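Local coordinates for protein glypican-1 (Homo sapiens, PDB 4YWT) that is the core protein of a cell-surface, GPI-anchored heparan sulfate proteoglycan that binds alpha-4(V) collagen through its glycan chains and takes part in Schwann cell myelination, at residues R168-L173 with N325-N330; N273-C278 with G397-E402; E426-G431 with N437-E442. The protein carries 3 engineered substitutions. One frame throughout, in Å; residues are numbered along the deposited sequence.

Contact 1. Residues R168-L173 with N325-N330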
ATOM      1  N   ARG A 168     -37.470  15.961  -3.199  1.00 44.33           N
ATOM      2  CA  ARG A 168     -37.611  16.909  -4.302  1.00 46.78           C
ATOM      3  C   ARG A 168     -38.050  16.221  -5.594  1.00 52.74           C
ATOM      4  O   ARG A 168     -38.880  16.752  -6.340  1.00 52.30           O
ATOM      5  CB  ARG A 168     -36.299  17.663  -4.524  1.00 44.71           C
ATOM      6  CG  ARG A 168     -35.729  18.329  -3.274  1.00 52.62           C
ATOM      7  CD  ARG A 168     -36.581  19.502  -2.792  1.00 55.14           C
ATOM      8  NE  ARG A 168     -37.724  19.079  -1.985  1.00 55.92           N
ATOM      9  CZ  ARG A 168     -37.663  18.803  -0.685  1.00 55.38           C
ATOM     10  NH1 ARG A 168     -36.513  18.904  -0.035  1.00 52.77           N
ATOM     11  NH2 ARG A 168     -38.756  18.427  -0.034  1.00 51.69           N
ATOM     12  N   LEU A 169     -37.501  15.036  -5.849  1.00 47.81           N
ATOM     13  CA  LEU A 169     -37.859  14.288  -7.049  1.00 48.15           C
ATOM     14  C   LEU A 169     -39.327  13.877  -7.021  1.00 49.50           C
ATOM     15  O   LEU A 169     -40.004  13.919  -8.045  1.00 45.46           O
ATOM     16  CB  LEU A 169     -36.977  13.052  -7.212  1.00 44.36           C
ATOM     17  CG  LEU A 169     -37.207  12.292  -8.520  1.00 41.55           C
ATOM     18  CD1 LEU A 169     -36.886  13.183  -9.712  1.00 37.63           C
ATOM     19  CD2 LEU A 169     -36.391  11.011  -8.566  1.00 44.35           C
ATOM     20  N   LEU A 170     -39.813  13.479  -5.849  1.00 52.71           N
ATOM     21  CA  LEU A 170     -41.218  13.121  -5.700  1.00 47.06           C
ATOM     22  C   LEU A 170     -42.097  14.342  -5.942  1.00 51.62           C
ATOM     23  O   LEU A 170     -43.125  14.252  -6.619  1.00 48.21           O
ATOM     24  CB  LEU A 170     -41.493  12.531  -4.315  1.00 44.59           C
ATOM     25  CG  LEU A 170     -42.963  12.250  -3.990  1.00 44.54           C
ATOM     26  CD1 LEU A 170     -43.562  11.268  -4.988  1.00 45.52           C
ATOM     27  CD2 LEU A 170     -43.110  11.726  -2.571  1.00 45.44           C
ATOM     28  N   GLU A 171     -41.681  15.484  -5.394  1.00 55.56           N
ATOM     29  CA  GLU A 171     -42.388  16.740  -5.644  1.00 53.96           C
ATOM     30  C   GLU A 171     -42.514  17.027  -7.140  1.00 57.18           C
ATOM     31  O   GLU A 171     -43.625  17.153  -7.668  1.00 61.44           O
ATOM     32  CB  GLU A 171     -41.680  17.911  -4.958  1.00 55.77           C
ATOM     33  CG  GLU A 171     -41.599  17.808  -3.447  1.00 58.22           C
ATOM     34  CD  GLU A 171     -40.906  19.005  -2.823  1.00 62.85           C
ATOM     35  OE1 GLU A 171     -40.143  19.689  -3.538  1.00 65.21           O
ATOM     36  OE2 GLU A 171     -41.123  19.262  -1.621  1.00 65.65           O
ATOM     37  N   ARG A 172     -41.370  17.121  -7.816  1.00 54.29           N
ATOM     38  CA  ARG A 172     -41.337  17.444  -9.243  1.00 53.48           C
ATOM     39  C   ARG A 172     -42.124  16.446 -10.094  1.00 51.83           C
ATOM     40  O   ARG A 172     -42.923  16.837 -10.950  1.00 49.82           O
ATOM     41  CB  ARG A 172     -39.890  17.515  -9.736  1.00 56.68           C
ATOM     42  CG  ARG A 172     -39.106  18.700  -9.195  1.00 61.37           C
ATOM     43  CD  ARG A 172     -37.674  18.696  -9.704  1.00 65.40           C
ATOM     44  NE  ARG A 172     -37.611  18.770 -11.162  1.00 70.34           N
ATOM     45  CZ  ARG A 172     -37.635  19.904 -11.855  1.00 73.20           C
ATOM     46  NH1 ARG A 172     -37.720  21.068 -11.225  1.00 76.05           N
ATOM     47  NH2 ARG A 172     -37.571  19.874 -13.179  1.00 71.64           N
ATOM     48  N   LEU A 173     -41.895  15.159  -9.853  1.00 50.06           N
ATOM     49  CA  LEU A 173     -42.569  14.108 -10.607  1.00 52.32           C
ATOM     50  C   LEU A 173     -44.081  14.151 -10.403  1.00 55.33           C
ATOM     51  O   LEU A 173     -44.845  13.942 -11.348  1.00 56.77           O
ATOM     52  CB  LEU A 173     -42.023  12.732 -10.218  1.00 49.11           C
ATOM     53  CG  LEU A 173     -40.659  12.367 -10.810  1.00 44.54           C
ATOM     54  CD1 LEU A 173     -40.168  11.037 -10.270  1.00 38.03           C
ATOM     55  CD2 LEU A 173     -40.733  12.328 -12.324  1.00 45.12           C
ATOM     56  N   ASN A 325     -40.009   3.306 -12.217  1.00 47.29           N
ATOM     57  CA  ASN A 325     -41.006   2.313 -12.618  1.00 50.28           C
ATOM     58  C   ASN A 325     -42.039   2.089 -11.516  1.00 50.95           C
ATOM     59  O   ASN A 325     -43.256   2.100 -11.764  1.00 53.20           O
ATOM     60  CB  ASN A 325     -40.333   0.985 -12.975  1.00 52.07           C
ATOM     61  CG  ASN A 325     -39.951   0.896 -14.440  1.00 59.46           C
ATOM     62  OD1 ASN A 325     -40.811   0.731 -15.307  1.00 62.73           O
ATOM     63  ND2 ASN A 325     -38.658   0.998 -14.725  1.00 57.25           N
ATOM     64  N   ALA A 326     -41.539   1.898 -10.297  1.00 49.15           N
ATOM     65  CA  ALA A 326     -42.393   1.720  -9.128  1.00 51.67           C
ATOM     66  C   ALA A 326     -43.363   2.887  -8.962  1.00 53.48           C
ATOM     67  O   ALA A 326     -44.562   2.680  -8.759  1.00 52.40           O
ATOM     68  CB  ALA A 326     -41.546   1.557  -7.876  1.00 48.73           C
ATOM     69  N   LEU A 327     -42.842   4.110  -9.058  1.00 52.38           N
ATOM     70  CA  LEU A 327     -43.684   5.298  -8.949  1.00 53.05           C
ATOM     71  C   LEU A 327     -44.784   5.291 -10.000  1.00 58.91           C
ATOM     72  O   LEU A 327     -45.953   5.533  -9.690  1.00 59.04           O
ATOM     73  CB  LEU A 327     -42.858   6.577  -9.087  1.00 50.89           C
ATOM     74  CG  LEU A 327     -43.726   7.837  -9.000  1.00 53.13           C
ATOM     75  CD1 LEU A 327     -44.150   8.105  -7.561  1.00 51.60           C
ATOM     76  CD2 LEU A 327     -43.029   9.045  -9.598  1.00 49.89           C
ATOM     77  N   GLN A 328     -44.398   5.013 -11.243  1.00 65.05           N
ATOM     78  CA  GLN A 328     -45.357   4.939 -12.340  1.00 68.22           C
ATOM     79  C   GLN A 328     -46.479   3.953 -12.056  1.00 73.45           C
ATOM     80  O   GLN A 328     -47.655   4.301 -12.151  1.00 74.68           O
ATOM     81  CB  GLN A 328     -44.667   4.552 -13.645  1.00 72.91           C
ATOM     82  CG  GLN A 328     -44.217   5.725 -14.489  1.00 76.16           C
ATOM     83  CD  GLN A 328     -43.391   5.283 -15.676  1.00 81.76           C
ATOM     84  OE1 GLN A 328     -42.840   4.181 -15.687  1.00 83.64           O
ATOM     85  NE2 GLN A 328     -43.319   6.128 -16.696  1.00 84.69           N
ATOM     86  N   ASP A 329     -46.121   2.723 -11.703  1.00 76.03           N
ATOM     87  CA  ASP A 329     -47.143   1.709 -11.458  1.00 81.76           C
ATOM     88  C   ASP A 329     -47.774   1.845 -10.070  1.00 78.75           C
ATOM     89  O   ASP A 329     -48.584   1.011  -9.663  1.00 82.50           O
ATOM     90  CB  ASP A 329     -46.562   0.309 -11.651  1.00 90.03           C
ATOM     91  CG  ASP A 329     -46.183   0.036 -13.095  1.00 96.63           C
ATOM     92  OD1 ASP A 329     -46.168   0.998 -13.892  1.00 98.35           O
ATOM     93  OD2 ASP A 329     -45.918  -1.136 -13.438  1.00 99.61           O
ATOM     94  N   ASN A 330     -47.405   2.905  -9.356  1.00 72.15           N
ATOM     95  CA  ASN A 330     -48.117   3.299  -8.144  1.00 68.87           C
ATOM     96  C   ASN A 330     -48.720   4.698  -8.269  1.00 61.51           C
ATOM     97  O   ASN A 330     -49.072   5.318  -7.268  1.00 58.49           O
ATOM     98  CB  ASN A 330     -47.194   3.241  -6.926  1.00 66.57           C
ATOM     99  CG  ASN A 330     -47.166   1.870  -6.277  1.00 68.30           C
ATOM    100  OD1 ASN A 330     -47.389   0.854  -6.935  1.00 70.86           O
ATOM    101  ND2 ASN A 330     -46.900   1.838  -4.977  1.00 67.09           N
TER
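Leu327 reaches from helix 316-328 towards helix 158-177 and meets two leucines one turn apart on it, Leu170 and Leu173, with a separate methyl for each. The tighter half of the contact is at Leu173: its CD1 lies 3.6 Å from Leu327 CD2, and its CB backs the same methyl at 3.9 Å. Leu170 makes the slacker half, where its CD1 approaches Leu327 CD1 at 4.1 Å. With CG of Leu327 anti to the backbone N (chi1 179°), the branch point is carried across the gap and its two methyls part, one to each leucine. The backbones stay well separated, 8.8 Å between Leu170 CA and Leu327 CA, and the interface is purely apolar.

Both segments belong to the elongated, all-helical glypican core, and the contact lies near one end of it, about 44 Å from the centre of the chain. Phe201 and Leu334 touch both Leu170 and Leu327, Pro200 adds to the cover of Leu327, and Leu132 of helix 131-134 packs on Leu173, so the three leucines are part of a larger hydrophobic cluster.

Away from this cluster, helix 158-177 carries charge. Exposed Arg168 grips Glu171 side-on within its own helix, NE to OE1 at 2.9 Å and NH2 to OE2 at 3.0 Å; both nitrogens come from above the carboxylate plane, OE1 being met 63° out of it. Glu164 takes the remaining nitrogen, NH1, in a second salt bridge. Arg172, also exposed, hydrogen-bonds to Gln135 and Asn136.

Contact 2. Residues N273-C278 with G397-E402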
ATOM      1  N   ASN A 273      21.791 -11.165  10.483  1.00 33.96           N
ATOM      2  CA  ASN A 273      21.928 -10.443  11.742  1.00 34.05           C
ATOM      3  C   ASN A 273      22.383  -9.013  11.495  1.00 34.23           C
ATOM      4  O   ASN A 273      21.883  -8.073  12.126  1.00 33.96           O
ATOM      5  CB  ASN A 273      22.897 -11.157  12.682  1.00 34.89           C
ATOM      6  CG  ASN A 273      22.190 -12.093  13.639  1.00 35.38           C
ATOM      7  OD1 ASN A 273      20.983 -12.304  13.534  1.00 37.34           O
ATOM      8  ND2 ASN A 273      22.935 -12.654  14.582  1.00 35.48           N
ATOM      9  N   VAL A 274      23.316  -8.850  10.561  1.00 34.84           N
ATOM     10  CA  VAL A 274      23.785  -7.516  10.199  1.00 35.21           C
ATOM     11  C   VAL A 274      22.639  -6.642   9.692  1.00 38.73           C
ATOM     12  O   VAL A 274      22.425  -5.538  10.196  1.00 38.35           O
ATOM     13  CB  VAL A 274      24.886  -7.568   9.125  1.00 44.33           C
ATOM     14  CG1 VAL A 274      25.215  -6.165   8.638  1.00 36.54           C
ATOM     15  CG2 VAL A 274      26.129  -8.253   9.673  1.00 46.04           C
ATOM     16  N   LEU A 275      21.894  -7.139   8.709  1.00 33.80           N
ATOM     17  CA  LEU A 275      20.815  -6.347   8.123  1.00 33.07           C
ATOM     18  C   LEU A 275      19.655  -6.137   9.095  1.00 32.27           C
ATOM     19  O   LEU A 275      19.005  -5.094   9.067  1.00 31.93           O
ATOM     20  CB  LEU A 275      20.309  -6.992   6.831  1.00 32.75           C
ATOM     21  CG  LEU A 275      21.308  -6.982   5.670  1.00 45.03           C
ATOM     22  CD1 LEU A 275      20.624  -7.347   4.363  1.00 33.39           C
ATOM     23  CD2 LEU A 275      21.995  -5.629   5.560  1.00 45.06           C
ATOM     24  N   LYS A 276      19.399  -7.119   9.955  1.00 36.54           N
ATOM     25  CA  LYS A 276      18.395  -6.957  11.004  1.00 33.23           C
ATOM     26  C   LYS A 276      18.822  -5.862  11.969  1.00 32.50           C
ATOM     27  O   LYS A 276      17.984  -5.145  12.514  1.00 32.69           O
ATOM     28  CB  LYS A 276      18.160  -8.265  11.761  1.00 31.57           C
ATOM     29  CG  LYS A 276      17.151  -9.189  11.099  1.00 32.64           C
ATOM     30  CD  LYS A 276      16.935 -10.452  11.913  1.00 34.84           C
ATOM     31  CE  LYS A 276      15.912 -11.361  11.255  1.00 39.25           C
ATOM     32  NZ  LYS A 276      15.300 -12.314  12.223  1.00 42.50           N
ATOM     33  N   GLY A 277      20.129  -5.740  12.177  1.00 38.10           N
ATOM     34  CA  GLY A 277      20.660  -4.647  12.970  1.00 37.59           C
ATOM     35  C   GLY A 277      20.469  -3.315  12.266  1.00 37.56           C
ATOM     36  O   GLY A 277      20.047  -2.332  12.875  1.00 39.32           O
ATOM     37  N   CYS A 278      20.768  -3.290  10.971  1.00 36.24           N
ATOM     38  CA  CYS A 278      20.686  -2.067  10.181  1.00 33.85           C
ATOM     39  C   CYS A 278      19.251  -1.610   9.937  1.00 38.03           C
ATOM     40  O   CYS A 278      18.972  -0.413   9.896  1.00 33.14           O
ATOM     41  CB  CYS A 278      21.388  -2.257   8.834  1.00 40.57           C
ATOM     42  SG  CYS A 278      23.162  -2.571   8.943  1.00 60.38           S
ATOM     43  N   GLY A 397      16.245 -10.922   4.800  1.00 41.34           N
ATOM     44  CA  GLY A 397      16.278 -12.223   4.158  1.00 31.34           C
ATOM     45  C   GLY A 397      16.410 -12.142   2.649  1.00 42.66           C
ATOM     46  O   GLY A 397      17.226 -12.844   2.053  1.00 40.60           O
ATOM     47  N   THR A 398      15.615 -11.276   2.030  1.00 45.11           N
ATOM     48  CA  THR A 398      15.627 -11.139   0.578  1.00 46.83           C
ATOM     49  C   THR A 398      16.875 -10.410   0.089  1.00 46.88           C
ATOM     50  O   THR A 398      17.467 -10.796  -0.920  1.00 47.30           O
ATOM     51  CB  THR A 398      14.377 -10.395   0.067  1.00 44.09           C
ATOM     52  OG1 THR A 398      14.414  -9.030   0.502  1.00 51.24           O
ATOM     53  CG2 THR A 398      13.110 -11.063   0.581  1.00 42.15           C
ATOM     54  N   LEU A 399      17.275  -9.361   0.802  1.00 42.74           N
ATOM     55  CA  LEU A 399      18.470  -8.612   0.425  1.00 46.06           C
ATOM     56  C   LEU A 399      19.722  -9.478   0.533  1.00 41.96           C
ATOM     57  O   LEU A 399      20.641  -9.353  -0.275  1.00 41.68           O
ATOM     58  CB  LEU A 399      18.625  -7.359   1.287  1.00 44.87           C
ATOM     59  CG  LEU A 399      17.770  -6.161   0.872  1.00 47.06           C
ATOM     60  CD1 LEU A 399      18.023  -4.971   1.786  1.00 43.81           C
ATOM     61  CD2 LEU A 399      18.040  -5.797  -0.579  1.00 46.58           C
ATOM     62  N   CYS A 400      19.751 -10.354   1.531  1.00 44.11           N
ATOM     63  CA  CYS A 400      20.863 -11.281   1.699  1.00 48.14           C
ATOM     64  C   CYS A 400      20.822 -12.382   0.647  1.00 54.19           C
ATOM     65  O   CYS A 400      21.844 -12.721   0.049  1.00 53.05           O
ATOM     66  CB  CYS A 400      20.845 -11.900   3.097  1.00 50.81           C
ATOM     67  SG  CYS A 400      21.421 -10.802   4.407  1.00 51.31           S
ATOM     68  N   SER A 401      19.633 -12.935   0.429  1.00 54.97           N
ATOM     69  CA  SER A 401      19.458 -14.036  -0.511  1.00 58.83           C
ATOM     70  C   SER A 401      19.795 -13.633  -1.942  1.00 67.78           C
ATOM     71  O   SER A 401      20.361 -14.423  -2.699  1.00 70.15           O
ATOM     72  CB  SER A 401      18.024 -14.567  -0.449  1.00 58.51           C
ATOM     73  OG  SER A 401      17.799 -15.552  -1.442  1.00 61.56           O
ATOM     74  N   GLU A 402      19.454 -12.403  -2.306  1.00 68.42           N
ATOM     75  CA  GLU A 402      19.608 -11.956  -3.686  1.00 75.24           C
ATOM     76  C   GLU A 402      21.019 -11.476  -4.024  1.00 81.21           C
ATOM     77  O   GLU A 402      21.553 -11.809  -5.083  1.00 84.39           O
ATOM     78  CB  GLU A 402      18.604 -10.841  -3.991  1.00 74.26           C
ATOM     79  CG  GLU A 402      17.182 -11.332  -4.209  1.00 77.43           C
ATOM     80  CD  GLU A 402      16.211 -10.205  -4.511  1.00 81.29           C
ATOM     81  OE1 GLU A 402      16.568  -9.030  -4.276  1.00 82.30           O
ATOM     82  OE2 GLU A 402      15.092 -10.494  -4.986  1.00 81.01           O
TER
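Leu399 and Cys400 present neighbouring surfaces to one side chain of the facing helix, Leu275. This is helix-helix packing in the disulfide-rich part of the glypican core, where helix 268-278 lies against helix 391-404. The CA atoms of Leu275 and Cys400 are 8.1 Å apart.

Going along 397-402, Gly397 brings no side chain to the interface, and Thr398 turns its hydroxyl back to its own helix, where OG1 hydrogen-bonds to Leu395 O. Leu399 is the first to touch. It does so through the base of its side chain, CB lying 3.7 Å from Leu275 CD1, and the two leucine side chains cross at about a right angle. Ala87 of helix 70-129 packs on Leu399, while Leu84 of that helix packs on Leu275, so a third helix helps to bury the pair.

Cys400 follows, its SG beside the backbone N and anti to the carbonyl carbon (chi1 -76°), an orientation that directs the sulfur across to helix 268-278. There it forms a disulfide with Cys271, one turn before Leu275, and the covalent link thus lies directly beside the apolar contact. The helix widens into a pi-type turn from Cys400 to Glu402, and Ser401 and Glu402 are exposed. At the disulfide itself the leucine packs closely on sulfur: Leu275 CG is 4.0 Å from Cys400 SG, and the methyl CD1 comes to 3.5 Å from the same SG.

Contact 3. Residues E426-G431 with N437-E442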
ATOM      1  N   GLU A 426      22.943 -17.153  16.785  1.00 58.37           N
ATOM      2  CA  GLU A 426      21.547 -17.255  16.375  1.00 58.75           C
ATOM      3  C   GLU A 426      21.078 -16.000  15.656  1.00 46.97           C
ATOM      4  O   GLU A 426      21.547 -14.897  15.944  1.00 38.07           O
ATOM      5  CB  GLU A 426      20.648 -17.510  17.588  1.00 66.37           C
ATOM      6  CG  GLU A 426      20.235 -18.960  17.788  1.00 72.85           C
ATOM      7  CD  GLU A 426      19.376 -19.498  16.657  1.00 75.15           C
ATOM      8  OE1 GLU A 426      18.805 -18.689  15.894  1.00 75.37           O
ATOM      9  OE2 GLU A 426      19.271 -20.735  16.532  1.00 77.11           O
ATOM     10  N   VAL A 427      20.150 -16.172  14.720  1.00 38.55           N
ATOM     11  CA  VAL A 427      19.531 -15.039  14.051  1.00 45.34           C
ATOM     12  C   VAL A 427      18.650 -14.280  15.036  1.00 46.52           C
ATOM     13  O   VAL A 427      17.844 -14.877  15.748  1.00 47.23           O
ATOM     14  CB  VAL A 427      18.692 -15.477  12.834  1.00 43.67           C
ATOM     15  CG1 VAL A 427      18.136 -14.260  12.107  1.00 39.63           C
ATOM     16  CG2 VAL A 427      19.533 -16.319  11.889  1.00 43.62           C
ATOM     17  N   MET A 428      18.821 -12.964  15.082  1.00 45.04           N
ATOM     18  CA  MET A 428      18.047 -12.118  15.980  1.00 49.48           C
ATOM     19  C   MET A 428      16.583 -12.051  15.567  1.00 52.40           C
ATOM     20  O   MET A 428      16.233 -12.355  14.427  1.00 44.20           O
ATOM     21  CB  MET A 428      18.634 -10.706  16.028  1.00 52.80           C
ATOM     22  CG  MET A 428      20.078 -10.626  16.512  1.00 60.95           C
ATOM     23  SD  MET A 428      20.254 -10.617  18.311  1.00 51.70           S
ATOM     24  CE  MET A 428      20.273 -12.367  18.695  1.00 64.02           C
ATOM     25  N   GLY A 429      15.729 -11.670  16.511  1.00 51.41           N
ATOM     26  CA  GLY A 429      14.343 -11.382  16.203  1.00 31.56           C
ATOM     27  C   GLY A 429      14.242 -10.064  15.456  1.00 41.98           C
ATOM     28  O   GLY A 429      15.241  -9.372  15.259  1.00 31.20           O
ATOM     29  N   ASP A 430      13.029  -9.711  15.048  1.00 42.29           N
ATOM     30  CA  ASP A 430      12.802  -8.493  14.277  1.00 42.21           C
ATOM     31  C   ASP A 430      12.404  -7.322  15.168  1.00 36.58           C
ATOM     32  O   ASP A 430      11.727  -7.502  16.181  1.00 41.35           O
ATOM     33  CB  ASP A 430      11.730  -8.730  13.214  1.00 45.02           C
ATOM     34  CG  ASP A 430      11.973  -9.994  12.416  1.00 53.39           C
ATOM     35  OD1 ASP A 430      12.968 -10.041  11.661  1.00 55.86           O
ATOM     36  OD2 ASP A 430      11.168 -10.941  12.542  1.00 54.11           O
ATOM     37  N   GLY A 431      12.841  -6.124  14.794  1.00 35.14           N
ATOM     38  CA  GLY A 431      12.466  -4.919  15.513  1.00 35.32           C
ATOM     39  C   GLY A 431      13.599  -4.316  16.319  1.00 34.12           C
ATOM     40  O   GLY A 431      14.558  -5.002  16.667  1.00 31.61           O
ATOM     41  N   ASN A 437      20.945  -6.882  21.932  1.00 40.55           N
ATOM     42  CA  ASN A 437      22.030  -7.854  22.053  1.00 45.62           C
ATOM     43  C   ASN A 437      22.733  -8.234  20.747  1.00 46.49           C
ATOM     44  O   ASN A 437      23.578  -9.129  20.748  1.00 50.49           O
ATOM     45  CB  ASN A 437      21.514  -9.121  22.734  1.00 48.34           C
ATOM     46  CG  ASN A 437      21.291  -8.926  24.220  1.00 49.82           C
ATOM     47  OD1 ASN A 437      21.866  -8.026  24.830  1.00 45.14           O
ATOM     48  ND2 ASN A 437      20.456  -9.774  24.811  1.00 53.68           N
ATOM     49  N   ASN A 438      22.372  -7.589  19.639  1.00 42.31           N
ATOM     50  CA  ASN A 438      22.915  -7.954  18.328  1.00 45.39           C
ATOM     51  C   ASN A 438      24.444  -7.901  18.311  1.00 44.53           C
ATOM     52  O   ASN A 438      25.040  -6.842  18.509  1.00 43.10           O
ATOM     53  CB  ASN A 438      22.341  -7.032  17.245  1.00 35.73           C
ATOM     54  CG  ASN A 438      22.619  -7.528  15.831  1.00 40.29           C
ATOM     55  OD1 ASN A 438      23.720  -7.980  15.515  1.00 45.89           O
ATOM     56  ND2 ASN A 438      21.612  -7.437  14.970  1.00 34.43           N
ATOM     57  N   PRO A 439      25.081  -9.057  18.066  1.00 37.68           N
ATOM     58  CA  PRO A 439      26.542  -9.203  18.118  1.00 54.43           C
ATOM     59  C   PRO A 439      27.266  -8.452  17.004  1.00 53.96           C
ATOM     60  O   PRO A 439      28.362  -7.935  17.219  1.00 39.93           O
ATOM     61  CB  PRO A 439      26.747 -10.714  17.972  1.00 38.79           C
ATOM     62  CG  PRO A 439      25.547 -11.182  17.221  1.00 37.72           C
ATOM     63  CD  PRO A 439      24.413 -10.317  17.697  1.00 37.09           C
ATOM     64  N   GLU A 440      26.665  -8.417  15.820  1.00 38.15           N
ATOM     65  CA  GLU A 440      27.287  -7.780  14.666  1.00 43.12           C
ATOM     66  C   GLU A 440      27.114  -6.265  14.654  1.00 38.75           C
ATOM     67  O   GLU A 440      28.043  -5.529  14.324  1.00 47.60           O
ATOM     68  CB  GLU A 440      26.729  -8.385  13.378  1.00 37.72           C
ATOM     69  CG  GLU A 440      26.737  -9.910  13.367  1.00 37.69           C
ATOM     70  CD  GLU A 440      28.056 -10.509  13.840  1.00 38.82           C
ATOM     71  OE1 GLU A 440      29.126  -9.931  13.555  1.00 39.68           O
ATOM     72  OE2 GLU A 440      28.019 -11.568  14.501  1.00 38.93           O
ATOM     73  N   VAL A 441      25.919  -5.806  15.007  1.00 43.70           N
ATOM     74  CA  VAL A 441      25.618  -4.381  15.004  1.00 48.60           C
ATOM     75  C   VAL A 441      25.227  -3.926  16.401  1.00 51.22           C
ATOM     76  O   VAL A 441      24.398  -4.559  17.053  1.00 52.22           O
ATOM     77  CB  VAL A 441      24.471  -4.040  14.030  1.00 46.09           C
ATOM     78  CG1 VAL A 441      24.388  -2.535  13.814  1.00 47.18           C
ATOM     79  CG2 VAL A 441      24.655  -4.767  12.711  1.00 45.45           C
ATOM     80  N   GLU A 442      25.800  -2.821  16.859  1.00 53.51           N
ATOM     81  CA  GLU A 442      25.422  -2.308  18.166  1.00 58.38           C
ATOM     82  C   GLU A 442      24.430  -1.176  17.978  1.00 55.80           C
ATOM     83  O   GLU A 442      24.766  -0.093  17.495  1.00 56.25           O
ATOM     84  CB  GLU A 442      26.644  -1.847  18.963  1.00 69.29           C
ATOM     85  CG  GLU A 442      26.854  -2.650  20.241  1.00 76.32           C
ATOM     86  CD  GLU A 442      28.062  -2.198  21.036  1.00 86.15           C
ATOM     87  OE1 GLU A 442      29.053  -2.956  21.091  1.00 88.78           O
ATOM     88  OE2 GLU A 442      28.017  -1.091  21.613  1.00 90.42           O
TER
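Met428 lays its sulfur over the main chain at Asn437 and Asn438 and against the ring of Pro439, and van der Waals packing makes up the whole direct contact. The sulfur is the main touching atom: SD sits 3.8 Å from Asn438 CA, 4.2 Å from Asn437 C and 4.2 Å from Pro439 CD in the proline ring. Nearer the main chain, Met428 CG lies 3.9 Å from Asn438 ND2, the two side chains passing at a slant. The bend at chi2 (-83°) swings SD over Asn438, and that at chi3 (86°) leaves CE farther from Asn438 CA than the sulfur.

Hydrogen bonds hold the surface against which it packs. Asn438 OD1 accepts two backbone amides of its own segment: Glu440 N at 3.0 Å, in the carbonyl plane, and Val441 N at 3.1 Å, from well above that plane but with a nearly straight N-H...O angle of 170°. The amide nitrogen of the same side chain is used as well, ND2 donating to Gln435 OE1 and to Asn273 O of helix 268-278. All the polar atoms of this buried amide are therefore engaged, and its rotation is fixed.

Both segments lie in the long connection between the short strand 420-421 and helix 450-471. The bond from Glu440 N closes an Asx turn, and that from Val441 N extends it to an Asx motif, with the methionine packed over its first residue.

Contacts 2 and 3 are neighbours, their centres about 11 Å apart, and helix 268-278 joins them. While Leu275 packs on helix 391-404, Asn273 serves the loop: its OD1 lies 2.7 Å from Met428 N, a probable hydrogen bond. A bound calcium ion lies about 5 Å from the side chain of Asn437 in contact 3, whereas the side chain of Leu399 in contact 2 is about 13 Å from one. Contact 1 is remote, its centre about 66 Å from that of contact 2 and about 71 Å from that of contact 3, across the centre of the chain. In sequence, the segments of contacts 1 and 2 alternate, whereas contact 3 follows both.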